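Local structure of chromosome partition protein Smc (Pyrococcus furiosus, 3NWC) at residues 53-58 and 131-136; 38-43 and 121-126; 26-31 and 87-92. The protein is probably required for chromosome condensation and partitioning, its hinge domain, the part described here, mediating dimerization and binding DNA. One frame throughout, in Å; residues are numbered along the deposited sequence. Where two conformers were deposited one is given.

Contact 1: 53-58 and 131-136; sequences LAIEVA and TVIVNS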
ATOM      1  N   LEU A  53      -5.602 -17.366   1.555  1.00 17.53           N
ATOM      2  CA  LEU A  53      -4.371 -16.609   1.782  1.00 16.07           C
ATOM      3  C   LEU A  53      -3.962 -15.832   0.523  1.00 15.97           C
ATOM      4  O   LEU A  53      -3.595 -14.658   0.580  1.00 14.94           O
ATOM      5  CB  LEU A  53      -3.245 -17.543   2.260  1.00 17.42           C
ATOM      6  CG  LEU A  53      -1.860 -16.948   2.549  1.00 18.50           C
ATOM      7  CD1 LEU A  53      -1.921 -15.838   3.620  1.00 18.11           C
ATOM      8  CD2 LEU A  53      -0.900 -18.038   2.982  1.00 17.70           C
ATOM      9  N   ALA A  54      -4.032 -16.488  -0.627  1.00 14.62           N
ATOM     10  CA  ALA A  54      -3.673 -15.815  -1.876  1.00 12.95           C
ATOM     11  C   ALA A  54      -4.483 -14.543  -2.111  1.00 11.07           C
ATOM     12  O   ALA A  54      -3.948 -13.519  -2.544  1.00 14.24           O
ATOM     13  CB  ALA A  54      -3.835 -16.790  -3.054  1.00 17.14           C
ATOM     14  N   ILE A  55      -5.781 -14.605  -1.826  1.00 13.28           N
ATOM     15  CA  ILE A  55      -6.657 -13.453  -2.011  1.00 13.55           C
ATOM     16  C   ILE A  55      -6.407 -12.371  -0.947  1.00 14.79           C
ATOM     17  O   ILE A  55      -6.402 -11.182  -1.262  1.00 16.19           O
ATOM     18  CB  ILE A  55      -8.148 -13.869  -2.023  1.00 17.52           C
ATOM     19  CG1 ILE A  55      -8.409 -14.748  -3.256  1.00 11.92           C
ATOM     20  CG2 ILE A  55      -9.046 -12.649  -2.054  1.00 15.30           C
ATOM     21  CD1 ILE A  55      -7.949 -14.075  -4.550  1.00 16.03           C
ATOM     22  N   GLU A  56      -6.210 -12.783   0.303  1.00 15.11           N
ATOM     23  CA  GLU A  56      -5.838 -11.817   1.345  1.00 13.68           C
ATOM     24  C   GLU A  56      -4.583 -11.056   0.923  1.00 16.44           C
ATOM     25  O   GLU A  56      -4.538  -9.823   1.004  1.00 15.91           O
ATOM     26  CB  GLU A  56      -5.606 -12.530   2.679  1.00 16.34           C
ATOM     27  CG  GLU A  56      -4.982 -11.650   3.775  1.00 17.54           C
ATOM     28  CD  GLU A  56      -5.893 -10.532   4.230  0.62 17.95           C
ATOM     29  OE1 GLU A  56      -7.126 -10.713   4.217  0.93 21.70           O
ATOM     30  OE2 GLU A  56      -5.366  -9.465   4.611  0.78 22.12           O
ATOM     31  N   VAL A  57      -3.558 -11.790   0.492  1.00 12.82           N
ATOM     32  CA  VAL A  57      -2.298 -11.168   0.070  1.00 16.47           C
ATOM     33  C   VAL A  57      -2.471 -10.298  -1.181  1.00 19.49           C
ATOM     34  O   VAL A  57      -1.950  -9.171  -1.266  1.00 17.87           O
ATOM     35  CB  VAL A  57      -1.194 -12.239  -0.151  1.00 13.89           C
ATOM     36  CG1 VAL A  57       0.039 -11.640  -0.810  1.00 17.43           C
ATOM     37  CG2 VAL A  57      -0.838 -12.934   1.178  1.00 20.10           C
ATOM     38  N   ALA A  58      -3.195 -10.807  -2.169  1.00 14.31           N
ATOM     39  CA  ALA A  58      -3.306 -10.043  -3.407  1.00 16.45           C
ATOM     40  C   ALA A  58      -4.127  -8.759  -3.250  1.00 17.25           C
ATOM     41  O   ALA A  58      -3.901  -7.771  -3.966  1.00 16.31           O
ATOM     42  CB  ALA A  58      -3.855 -10.910  -4.549  1.00 12.84           C
ATOM     43  N   THR A 131      -4.407  -9.944 -11.408  1.00 16.06           N
ATOM     44  CA  THR A 131      -3.700 -10.886 -10.548  1.00 15.97           C
ATOM     45  C   THR A 131      -3.933 -12.337 -10.952  1.00 14.86           C
ATOM     46  O   THR A 131      -5.061 -12.775 -11.123  1.00 16.73           O
ATOM     47  CB  THR A 131      -4.076 -10.717  -9.052  1.00 16.81           C
ATOM     48  OG1 THR A 131      -3.829  -9.367  -8.667  1.00 17.32           O
ATOM     49  CG2 THR A 131      -3.231 -11.634  -8.181  1.00 16.97           C
ATOM     50  N   VAL A 132      -2.838 -13.075 -11.049  1.00 17.66           N
ATOM     51  CA  VAL A 132      -2.879 -14.498 -11.289  1.00 16.18           C
ATOM     52  C   VAL A 132      -2.318 -15.264 -10.108  1.00 20.19           C
ATOM     53  O   VAL A 132      -1.329 -14.856  -9.486  1.00 17.79           O
ATOM     54  CB  VAL A 132      -2.086 -14.829 -12.584  1.00 24.30           C
ATOM     55  CG1 VAL A 132      -2.086 -16.313 -12.852  1.00 28.37           C
ATOM     56  CG2 VAL A 132      -2.671 -14.056 -13.756  1.00 22.47           C
ATOM     57  N   ILE A 133      -2.976 -16.374  -9.784  1.00 22.88           N
ATOM     58  CA  ILE A 133      -2.535 -17.245  -8.707  1.00 19.59           C
ATOM     59  C   ILE A 133      -1.688 -18.356  -9.307  1.00 26.00           C
ATOM     60  O   ILE A 133      -2.104 -19.027 -10.260  1.00 24.03           O
ATOM     61  CB  ILE A 133      -3.734 -17.855  -7.969  1.00 17.18           C
ATOM     62  CG1 ILE A 133      -4.673 -16.745  -7.478  1.00 19.73           C
ATOM     63  CG2 ILE A 133      -3.267 -18.736  -6.820  1.00 19.76           C
ATOM     64  CD1 ILE A 133      -5.986 -17.253  -6.899  1.00 18.09           C
ATOM     65  N   VAL A 134      -0.489 -18.517  -8.761  1.00 22.75           N
ATOM     66  CA  VAL A 134       0.437 -19.560  -9.171  1.00 33.14           C
ATOM     67  C   VAL A 134       0.820 -20.392  -7.944  1.00 32.95           C
ATOM     68  O   VAL A 134       0.650 -19.951  -6.803  1.00 28.09           O
ATOM     69  CB  VAL A 134       1.694 -18.964  -9.826  1.00 27.60           C
ATOM     70  CG1 VAL A 134       1.298 -17.987 -10.936  1.00 31.00           C
ATOM     71  CG2 VAL A 134       2.547 -18.257  -8.793  1.00 30.36           C
ATOM     72  N   ASN A 135       1.334 -21.593  -8.177  1.00 35.86           N
ATOM     73  CA  ASN A 135       1.550 -22.545  -7.087  1.00 40.63           C
ATOM     74  C   ASN A 135       2.769 -22.290  -6.197  1.00 35.56           C
ATOM     75  O   ASN A 135       2.748 -22.630  -5.014  1.00 43.38           O
ATOM     76  CB  ASN A 135       1.588 -23.975  -7.631  1.00 38.55           C
ATOM     77  CG  ASN A 135       0.319 -24.348  -8.358  1.00 51.76           C
ATOM     78  OD1 ASN A 135       0.129 -23.991  -9.524  1.00 51.38           O
ATOM     79  ND2 ASN A 135      -0.561 -25.073  -7.678  1.00 63.27           N
ATOM     80  N   SER A 136       3.832 -21.718  -6.755  1.00 37.29           N
ATOM     81  CA  SER A 136       5.041 -21.466  -5.968  1.00 42.88           C
ATOM     82  C   SER A 136       5.947 -20.381  -6.548  1.00 39.89           C
ATOM     83  O   SER A 136       5.680 -19.845  -7.620  1.00 34.70           O
ATOM     84  CB  SER A 136       5.827 -22.765  -5.747  1.00 45.61           C
ATOM     85  OG  SER A 136       5.686 -23.647  -6.844  1.00 41.45           O
TER

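Contact 2: 38-43 and 121-126; sequences GTLAEL and ENAVKF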
ATOM      1  N   GLY A  38     -19.162   0.512   0.681  1.00 24.30           N
ATOM      2  CA  GLY A  38     -18.422  -0.179   1.724  1.00 22.22           C
ATOM      3  C   GLY A  38     -17.009  -0.501   1.279  1.00 23.95           C
ATOM      4  O   GLY A  38     -16.608  -0.138   0.183  1.00 25.11           O
ATOM      5  N   THR A  39     -16.253  -1.180   2.138  1.00 24.14           N
ATOM      6  CA  THR A  39     -14.897  -1.587   1.799  1.00 24.30           C
ATOM      7  C   THR A  39     -14.905  -2.829   0.920  1.00 18.60           C
ATOM      8  O   THR A  39     -15.848  -3.615   0.966  1.00 20.66           O
ATOM      9  CB  THR A  39     -14.088  -1.907   3.068  1.00 19.98           C
ATOM     10  OG1 THR A  39     -14.680  -3.028   3.734  1.00 23.85           O
ATOM     11  CG2 THR A  39     -14.083  -0.712   4.023  1.00 21.49           C
ATOM     12  N   LEU A  40     -13.853  -3.020   0.132  1.00 15.71           N
ATOM     13  CA  LEU A  40     -13.728  -4.227  -0.666  1.00 18.00           C
ATOM     14  C   LEU A  40     -13.758  -5.472   0.212  1.00 18.96           C
ATOM     15  O   LEU A  40     -14.288  -6.495  -0.189  1.00 19.07           O
ATOM     16  CB  LEU A  40     -12.449  -4.203  -1.512  1.00 15.72           C
ATOM     17  CG  LEU A  40     -12.548  -3.365  -2.777  1.00 19.91           C
ATOM     18  CD1 LEU A  40     -11.210  -3.347  -3.534  1.00 19.31           C
ATOM     19  CD2 LEU A  40     -13.657  -3.953  -3.644  1.00 19.98           C
ATOM     20  N   ALA A  41     -13.180  -5.376   1.406  1.00 14.97           N
ATOM     21  CA  ALA A  41     -13.223  -6.492   2.349  1.00 19.08           C
ATOM     22  C   ALA A  41     -14.654  -6.902   2.689  1.00 21.83           C
ATOM     23  O   ALA A  41     -14.909  -8.069   2.996  1.00 26.83           O
ATOM     24  CB  ALA A  41     -12.443  -6.159   3.618  1.00 23.00           C
ATOM     25  N   GLU A  42     -15.591  -5.960   2.637  1.00 17.54           N
ATOM     26  CA  GLU A  42     -16.973  -6.270   2.979  1.00 22.38           C
ATOM     27  C   GLU A  42     -17.738  -6.750   1.763  1.00 24.24           C
ATOM     28  O   GLU A  42     -18.858  -7.250   1.882  1.00 26.73           O
ATOM     29  CB  GLU A  42     -17.680  -5.042   3.560  1.00 19.59           C
ATOM     30  CG  GLU A  42     -17.074  -4.548   4.862  1.00 27.97           C
ATOM     31  CD  GLU A  42     -17.589  -3.188   5.280  0.56 25.61           C
ATOM     32  OE1 GLU A  42     -17.906  -2.355   4.401  0.86 24.88           O
ATOM     33  OE2 GLU A  42     -17.676  -2.950   6.501  0.47 28.38           O
ATOM     34  N   LEU A  43     -17.126  -6.609   0.589  1.00 19.73           N
ATOM     35  CA  LEU A  43     -17.859  -6.781  -0.656  1.00 18.45           C
ATOM     36  C   LEU A  43     -17.409  -7.994  -1.468  1.00 20.24           C
ATOM     37  O   LEU A  43     -18.033  -8.343  -2.474  1.00 22.37           O
ATOM     38  CB  LEU A  43     -17.727  -5.508  -1.506  1.00 20.58           C
ATOM     39  CG  LEU A  43     -18.326  -4.231  -0.916  1.00 23.26           C
ATOM     40  CD1 LEU A  43     -17.934  -2.991  -1.730  1.00 19.56           C
ATOM     41  CD2 LEU A  43     -19.839  -4.366  -0.822  1.00 37.77           C
ATOM     42  N   GLU A 121     -18.086  -4.214 -10.005  1.00 18.53           N
ATOM     43  CA  GLU A 121     -17.069  -4.933 -10.759  0.53 17.10           C
ATOM     44  C   GLU A 121     -15.838  -4.087 -11.098  1.00 16.16           C
ATOM     45  O   GLU A 121     -14.719  -4.600 -11.105  1.00 18.58           O
ATOM     46  CB  GLU A 121     -17.660  -5.550 -12.030  0.53 24.11           C
ATOM     47  CG  GLU A 121     -18.198  -4.542 -13.023  0.53 23.96           C
ATOM     48  CD  GLU A 121     -18.844  -5.207 -14.223  0.53 32.47           C
ATOM     49  OE1 GLU A 121     -18.408  -6.320 -14.592  0.53 33.86           O
ATOM     50  OE2 GLU A 121     -19.786  -4.620 -14.793  0.53 32.04           O
ATOM     51  N   ASN A 122     -16.022  -2.802 -11.367  1.00 20.30           N
ATOM     52  CA  ASN A 122     -14.878  -1.989 -11.759  1.00 14.39           C
ATOM     53  C   ASN A 122     -13.886  -1.861 -10.619  1.00 18.17           C
ATOM     54  O   ASN A 122     -12.687  -1.827 -10.841  1.00 15.90           O
ATOM     55  CB  ASN A 122     -15.301  -0.609 -12.228  1.00 17.88           C
ATOM     56  CG  ASN A 122     -16.081  -0.655 -13.519  1.00 20.10           C
ATOM     57  OD1 ASN A 122     -16.025  -1.646 -14.250  1.00 22.80           O
ATOM     58  ND2 ASN A 122     -16.816   0.410 -13.805  1.00 22.33           N
ATOM     59  N   ALA A 123     -14.410  -1.788  -9.402  1.00 19.02           N
ATOM     60  CA  ALA A 123     -13.582  -1.682  -8.203  1.00 19.80           C
ATOM     61  C   ALA A 123     -12.877  -2.991  -7.909  1.00 19.14           C
ATOM     62  O   ALA A 123     -11.706  -2.995  -7.546  1.00 17.25           O
ATOM     63  CB  ALA A 123     -14.417  -1.258  -7.019  1.00 15.67           C
ATOM     64  N   VAL A 124     -13.586  -4.106  -8.078  1.00 15.79           N
ATOM     65  CA  VAL A 124     -12.980  -5.412  -7.844  1.00 16.84           C
ATOM     66  C   VAL A 124     -11.895  -5.728  -8.867  1.00 19.32           C
ATOM     67  O   VAL A 124     -10.825  -6.239  -8.524  1.00 17.04           O
ATOM     68  CB  VAL A 124     -14.051  -6.524  -7.851  1.00 16.42           C
ATOM     69  CG1 VAL A 124     -13.389  -7.895  -7.817  1.00 18.67           C
ATOM     70  CG2 VAL A 124     -14.968  -6.338  -6.670  1.00 15.24           C
ATOM     71  N   LYS A 125     -12.159  -5.410 -10.131  1.00 15.61           N
ATOM     72  CA  LYS A 125     -11.183  -5.684 -11.178  0.54 18.07           C
ATOM     73  C   LYS A 125     -10.004  -4.717 -11.113  1.00 15.38           C
ATOM     74  O   LYS A 125      -8.895  -5.055 -11.519  1.00 18.09           O
ATOM     75  CB  LYS A 125     -11.844  -5.669 -12.555  0.54 20.41           C
ATOM     76  CG  LYS A 125     -12.744  -6.867 -12.789  0.54 22.03           C
ATOM     77  CD  LYS A 125     -13.579  -6.698 -14.051  0.54 24.54           C
ATOM     78  CE  LYS A 125     -14.510  -7.884 -14.248  0.54 34.05           C
ATOM     79  NZ  LYS A 125     -13.744  -9.159 -14.378  0.54 35.60           N
ATOM     80  N   PHE A 126     -10.241  -3.517 -10.602  1.00 16.20           N
ATOM     81  CA  PHE A 126      -9.120  -2.621 -10.325  1.00 15.66           C
ATOM     82  C   PHE A 126      -8.162  -3.277  -9.318  1.00 17.11           C
ATOM     83  O   PHE A 126      -6.947  -3.239  -9.488  1.00 17.15           O
ATOM     84  CB  PHE A 126      -9.598  -1.272  -9.789  1.00 17.86           C
ATOM     85  CG  PHE A 126      -8.602  -0.616  -8.875  1.00 16.67           C
ATOM     86  CD1 PHE A 126      -7.482   0.020  -9.392  1.00 22.82           C
ATOM     87  CD2 PHE A 126      -8.767  -0.674  -7.510  1.00 19.72           C
ATOM     88  CE1 PHE A 126      -6.557   0.595  -8.550  1.00 25.60           C
ATOM     89  CE2 PHE A 126      -7.851  -0.100  -6.670  1.00 24.38           C
ATOM     90  CZ  PHE A 126      -6.749   0.539  -7.193  1.00 21.67           C
TER

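Contact 3: 26-31 and 87-92; sequences EELKRS and GRLTFL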
ATOM      1  N   GLU A  26     -16.876   2.774   9.002  1.00 37.37           N
ATOM      2  CA  GLU A  26     -18.117   2.559   9.735  1.00 35.81           C
ATOM      3  C   GLU A  26     -18.809   3.872  10.104  1.00 38.60           C
ATOM      4  O   GLU A  26     -20.030   3.986   9.999  1.00 48.66           O
ATOM      5  CB  GLU A  26     -17.860   1.719  10.992  1.00 40.05           C
ATOM      6  CG  GLU A  26     -17.362   0.315  10.692  1.00 47.60           C
ATOM      7  CD  GLU A  26     -18.218  -0.388   9.656  0.28 46.25           C
ATOM      8  OE1 GLU A  26     -19.395  -0.681   9.957  0.50 45.65           O
ATOM      9  OE2 GLU A  26     -17.719  -0.637   8.537  0.67 44.81           O
ATOM     10  N   GLU A  27     -18.027   4.854  10.539  1.00 32.87           N
ATOM     11  CA  GLU A  27     -18.558   6.174  10.876  1.00 40.09           C
ATOM     12  C   GLU A  27     -19.124   6.895   9.648  1.00 45.86           C
ATOM     13  O   GLU A  27     -20.004   7.745   9.780  1.00 44.92           O
ATOM     14  CB  GLU A  27     -17.480   7.031  11.555  1.00 37.45           C
ATOM     15  CG  GLU A  27     -17.847   7.525  12.954  1.00 51.04           C
ATOM     16  CD  GLU A  27     -18.405   8.939  12.958  0.28 45.27           C
ATOM     17  OE1 GLU A  27     -18.272   9.642  11.935  0.50 54.38           O
ATOM     18  OE2 GLU A  27     -18.977   9.351  13.987  0.81 58.69           O
ATOM     19  N   LEU A  28     -18.626   6.554   8.460  1.00 40.21           N
ATOM     20  CA  LEU A  28     -19.125   7.158   7.219  1.00 36.00           C
ATOM     21  C   LEU A  28     -20.566   6.761   6.906  1.00 43.38           C
ATOM     22  O   LEU A  28     -21.303   7.526   6.286  1.00 41.68           O
ATOM     23  CB  LEU A  28     -18.236   6.795   6.019  1.00 36.26           C
ATOM     24  CG  LEU A  28     -17.052   7.695   5.673  1.00 31.09           C
ATOM     25  CD1 LEU A  28     -16.362   7.185   4.416  1.00 28.05           C
ATOM     26  CD2 LEU A  28     -17.493   9.143   5.489  1.00 30.26           C
ATOM     27  N   LYS A  29     -20.964   5.563   7.320  1.00 53.82           N
ATOM     28  CA  LYS A  29     -22.321   5.092   7.049  1.00 58.74           C
ATOM     29  C   LYS A  29     -23.352   5.797   7.933  1.00 60.14           C
ATOM     30  O   LYS A  29     -24.545   5.499   7.875  1.00 64.91           O
ATOM     31  CB  LYS A  29     -22.418   3.573   7.206  1.00 58.66           C
ATOM     32  CG  LYS A  29     -21.625   2.796   6.164  1.00 56.82           C
ATOM     33  CD  LYS A  29     -22.073   1.340   6.093  1.00 70.67           C
ATOM     34  CE  LYS A  29     -23.503   1.214   5.561  1.00 67.61           C
ATOM     35  NZ  LYS A  29     -23.644   1.702   4.152  1.00 59.04           N
ATOM     36  N   ARG A  30     -22.884   6.740   8.740  1.00 52.50           N
ATOM     37  CA  ARG A  30     -23.760   7.516   9.605  1.00 59.21           C
ATOM     38  C   ARG A  30     -23.590   8.999   9.310  1.00 51.69           C
ATOM     39  O   ARG A  30     -24.042   9.858  10.066  1.00 56.06           O
ATOM     40  CB  ARG A  30     -23.460   7.220  11.077  1.00 67.96           C
ATOM     41  CG  ARG A  30     -23.801   5.797  11.503  1.00 67.19           C
ATOM     42  CD  ARG A  30     -25.304   5.547  11.453  1.00 85.20           C
ATOM     43  NE  ARG A  30     -26.028   6.348  12.438  1.00 90.44           N
ATOM     44  CZ  ARG A  30     -27.341   6.289  12.635  1.00 91.61           C
ATOM     45  NH1 ARG A  30     -28.087   5.466  11.911  1.00 96.28           N
ATOM     46  NH2 ARG A  30     -27.909   7.053  13.559  1.00 98.87           N
ATOM     47  N   SER A  31     -22.932   9.292   8.197  1.00 37.68           N
ATOM     48  CA  SER A  31     -22.737  10.665   7.763  1.00 38.88           C
ATOM     49  C   SER A  31     -23.927  11.151   6.933  1.00 44.38           C
ATOM     50  O   SER A  31     -24.093  12.351   6.720  1.00 50.22           O
ATOM     51  CB  SER A  31     -21.470  10.766   6.921  1.00 40.45           C
ATOM     52  OG  SER A  31     -21.622  10.026   5.727  1.00 36.30           O
ATOM     53  N   GLY A  87      -9.276  10.461  10.498  1.00 21.18           N
ATOM     54  CA  GLY A  87      -8.156   9.909   9.758  1.00 21.01           C
ATOM     55  C   GLY A  87      -8.399   9.870   8.262  1.00 18.18           C
ATOM     56  O   GLY A  87      -9.146  10.680   7.724  1.00 18.27           O
ATOM     57  N   ARG A  88      -7.762   8.912   7.596  1.00 14.61           N
ATOM     58  CA  ARG A  88      -7.773   8.846   6.136  1.00 18.16           C
ATOM     59  C   ARG A  88      -8.387   7.570   5.587  1.00 16.14           C
ATOM     60  O   ARG A  88      -8.321   6.518   6.215  1.00 18.40           O
ATOM     61  CB  ARG A  88      -6.350   8.994   5.593  1.00 16.78           C
ATOM     62  CG  ARG A  88      -5.815  10.405   5.768  1.00 17.20           C
ATOM     63  CD  ARG A  88      -4.338  10.473   5.522  1.00 17.79           C
ATOM     64  NE  ARG A  88      -3.935  10.260   4.116  1.00 16.55           N
ATOM     65  CZ  ARG A  88      -3.835  11.230   3.200  1.00 15.45           C
ATOM     66  NH1 ARG A  88      -4.173  12.479   3.487  1.00 15.40           N
ATOM     67  NH2 ARG A  88      -3.403  10.954   1.978  1.00 18.94           N
ATOM     68  N   LEU A  89      -8.993   7.689   4.407  1.00 17.38           N
ATOM     69  CA  LEU A  89      -9.436   6.533   3.631  1.00 18.19           C
ATOM     70  C   LEU A  89      -9.109   6.724   2.163  1.00 17.92           C
ATOM     71  O   LEU A  89      -8.945   7.849   1.693  1.00 14.39           O
ATOM     72  CB  LEU A  89     -10.948   6.329   3.764  1.00 19.75           C
ATOM     73  CG  LEU A  89     -11.498   5.996   5.153  1.00 21.38           C
ATOM     74  CD1 LEU A  89     -13.030   6.025   5.141  1.00 22.40           C
ATOM     75  CD2 LEU A  89     -10.975   4.655   5.681  1.00 21.52           C
ATOM     76  N   THR A  90      -9.018   5.601   1.449  1.00 17.06           N
ATOM     77  CA  THR A  90      -8.853   5.566   0.011  1.00 16.28           C
ATOM     78  C   THR A  90     -10.183   5.179  -0.609  1.00 17.36           C
ATOM     79  O   THR A  90     -10.791   4.169  -0.224  1.00 17.19           O
ATOM     80  CB  THR A  90      -7.780   4.542  -0.390  1.00 20.73           C
ATOM     81  OG1 THR A  90      -6.531   4.932   0.187  1.00 20.26           O
ATOM     82  CG2 THR A  90      -7.627   4.491  -1.910  1.00 16.59           C
ATOM     83  N   PHE A  91     -10.648   6.000  -1.548  1.00 15.56           N
ATOM     84  CA  PHE A  91     -11.958   5.789  -2.163  1.00 18.13           C
ATOM     85  C   PHE A  91     -11.825   5.328  -3.597  1.00 17.32           C
ATOM     86  O   PHE A  91     -10.947   5.811  -4.323  1.00 18.25           O
ATOM     87  CB  PHE A  91     -12.761   7.083  -2.094  1.00 18.03           C
ATOM     88  CG  PHE A  91     -13.039   7.536  -0.685  1.00 18.83           C
ATOM     89  CD1 PHE A  91     -14.143   7.055   0.006  1.00 20.41           C
ATOM     90  CD2 PHE A  91     -12.183   8.421  -0.043  1.00 18.12           C
ATOM     91  CE1 PHE A  91     -14.395   7.463   1.312  1.00 20.91           C
ATOM     92  CE2 PHE A  91     -12.427   8.832   1.261  1.00 18.22           C
ATOM     93  CZ  PHE A  91     -13.540   8.351   1.939  1.00 19.11           C
ATOM     94  N   LEU A  92     -12.700   4.403  -3.999  1.00 16.23           N
ATOM     95  CA  LEU A  92     -12.730   3.878  -5.366  1.00 17.79           C
ATOM     96  C   LEU A  92     -14.039   4.279  -6.060  1.00 16.74           C
ATOM     97  O   LEU A  92     -15.077   3.658  -5.834  1.00 20.92           O
ATOM     98  CB  LEU A  92     -12.592   2.355  -5.350  1.00 16.54           C
ATOM     99  CG  LEU A  92     -11.435   1.793  -4.508  1.00 17.14           C
ATOM    100  CD1 LEU A  92     -11.366   0.282  -4.656  1.00 15.10           C
ATOM    101  CD2 LEU A  92     -10.117   2.417  -4.931  1.00 19.56           C
TER

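Contact 1: 53-58 and 131-136
Thr131 opens the contact with its methyl, CG2 lying 3.8 Å from the CB of Ala58, while its hydroxyl is put to separate use. CG2 stands anti to the backbone N, which places OG1 beside that N and lets the two branches serve different partners. OG1 is hydrogen-bonded to Arg148 NH1, and the same guanidinium nitrogen also bonds Ala58 O, so one arginine ties the strand to the carboxyl-terminal part of the helix. Threonine suits the place because a single small side chain offers both a methyl and a polar atom. Ile133 points toward the helix and divides its branches: CG2 rests 4.3 Å from Ala54 CB, whereas the extended arm, with chi2 at 172°, carries CD1 to 4.4 Å from the CD1 of Ile55. Isoleucine suits this place because its branching at CB lets CG2 and the CG1-CD1 arm reach two helix residues at once. Both contacts are loose and wholly apolar. Residues two apart on the strand thus meet alanines one turn apart on the helix, and the small alanine side chains let the backbones come near, Ala54 CA being 7.1 Å from Ile133 CA. The axes of 53-58 and 131-134 approach to 9.9 Å and run roughly antiparallel, at 144°. Strand 131-134 lies between strands 108-109 and 148-151, Val132 bonding through its backbone to Arg148 and Val150, and helix 52-59 covers one face of this mixed sheet, an alpha/beta layer within the SMC hinge fold.

Contact 2: 38-43 and 121-126
Leu40 and Val124 cross obliquely, methyl against methyl, with Leu40 CD2 4.1 Å from Val124 CG2. The valine has CG1 anti to its backbone N (chi1 171°), leaving CG2 as the branch offered to the leucine. Leu40 itself points toward helix 121-128 and forks at its end: CD2 also comes within 4.4 Å of Ala123 CB, while CD1 passes 4.1 Å from the backbone O of Ala123. A branched leucine suits this place since its forked end lets one side chain touch both Ala123 and Val124 in a close approach, the CA atoms of Leu40 and Val124 being 7.3 Å apart, and the small alanine lets it settle against the helix surface. Beside Leu40, Thr39 and Glu42 form a capping box at the start of the short helix 40-43. Thr39 N donates to Glu42 OE1 over 3.0 Å, meeting it from above the carboxylate plane, and Glu42 N returns a weak, bent bond of 3.3 Å to Thr39 OG1. Leu40 and Ala123 both also touch Val67 of the central strand 66-68, and helix 121-128 thereby packs over the three-stranded sheet, with Phe126 reaching Ser160 of the second subunit.

Contact 3: 26-31 and 87-92
Leu28 reaches across to Leu89 and Phe91 from the end of helix 24-28. Its CB is directed at the strand, and CG continues the path until CD1, anti to CA (chi2 -177°), stands at the full length of the side chain. That one methyl carries the contact. It meets Leu89 CD1 at 3.6 Å, the two leucines stretching toward each other tip to tip, and it lies 3.7 Å from Phe91 CE1, with CZ of the same ring at 3.9 Å. The approach to Phe91 is at the ring's edge and in its plane, so this is a methyl against aromatic C-H groups and not a CH-pi contact over a face. Leucine fits because the backbones are far apart, Leu28 CA being 10.4 Å from Leu89 CA. Behind it the chain turn is closed by Leu28 O, which accepts Ser31 OG at 2.6 Å as well as Ser31 N at 3.1 Å; Ser31 OG in turn is bonded to Ile33 N. Leu89 and Phe91 rest on Val66, and residues 89-91 pair antiparallel with a strand of the second subunit. No hydrogen bond crosses the contact, so its hold comes from the close apolar meeting of one leucine methyl with Leu89 and the Phe91 edge.

All three contacts are buried and apolar across their segments, but their places differ: the centres of contacts 1 and 2 lie about 10 and 9 Å from the chain's centre, that of contact 3 about 17 Å out, at the subunit boundary and on the opposite side from contact 1. Contacts 2 and 3 reach the same three-stranded sheet and meet at Leu92, which packs against Leu40, Ala123 and Phe126. They also bring Glu42 and Glu26 close together, a pairing of like charges that may favour a shared proton. Contact 1 belongs to the five-stranded sheet, joined to contact 2 by the chain running from helix 121-128 into strand 131-134. Contacts 1 and 2 both use alanine where backbones approach closely; only contact 3 spans a wide gap, by leucine.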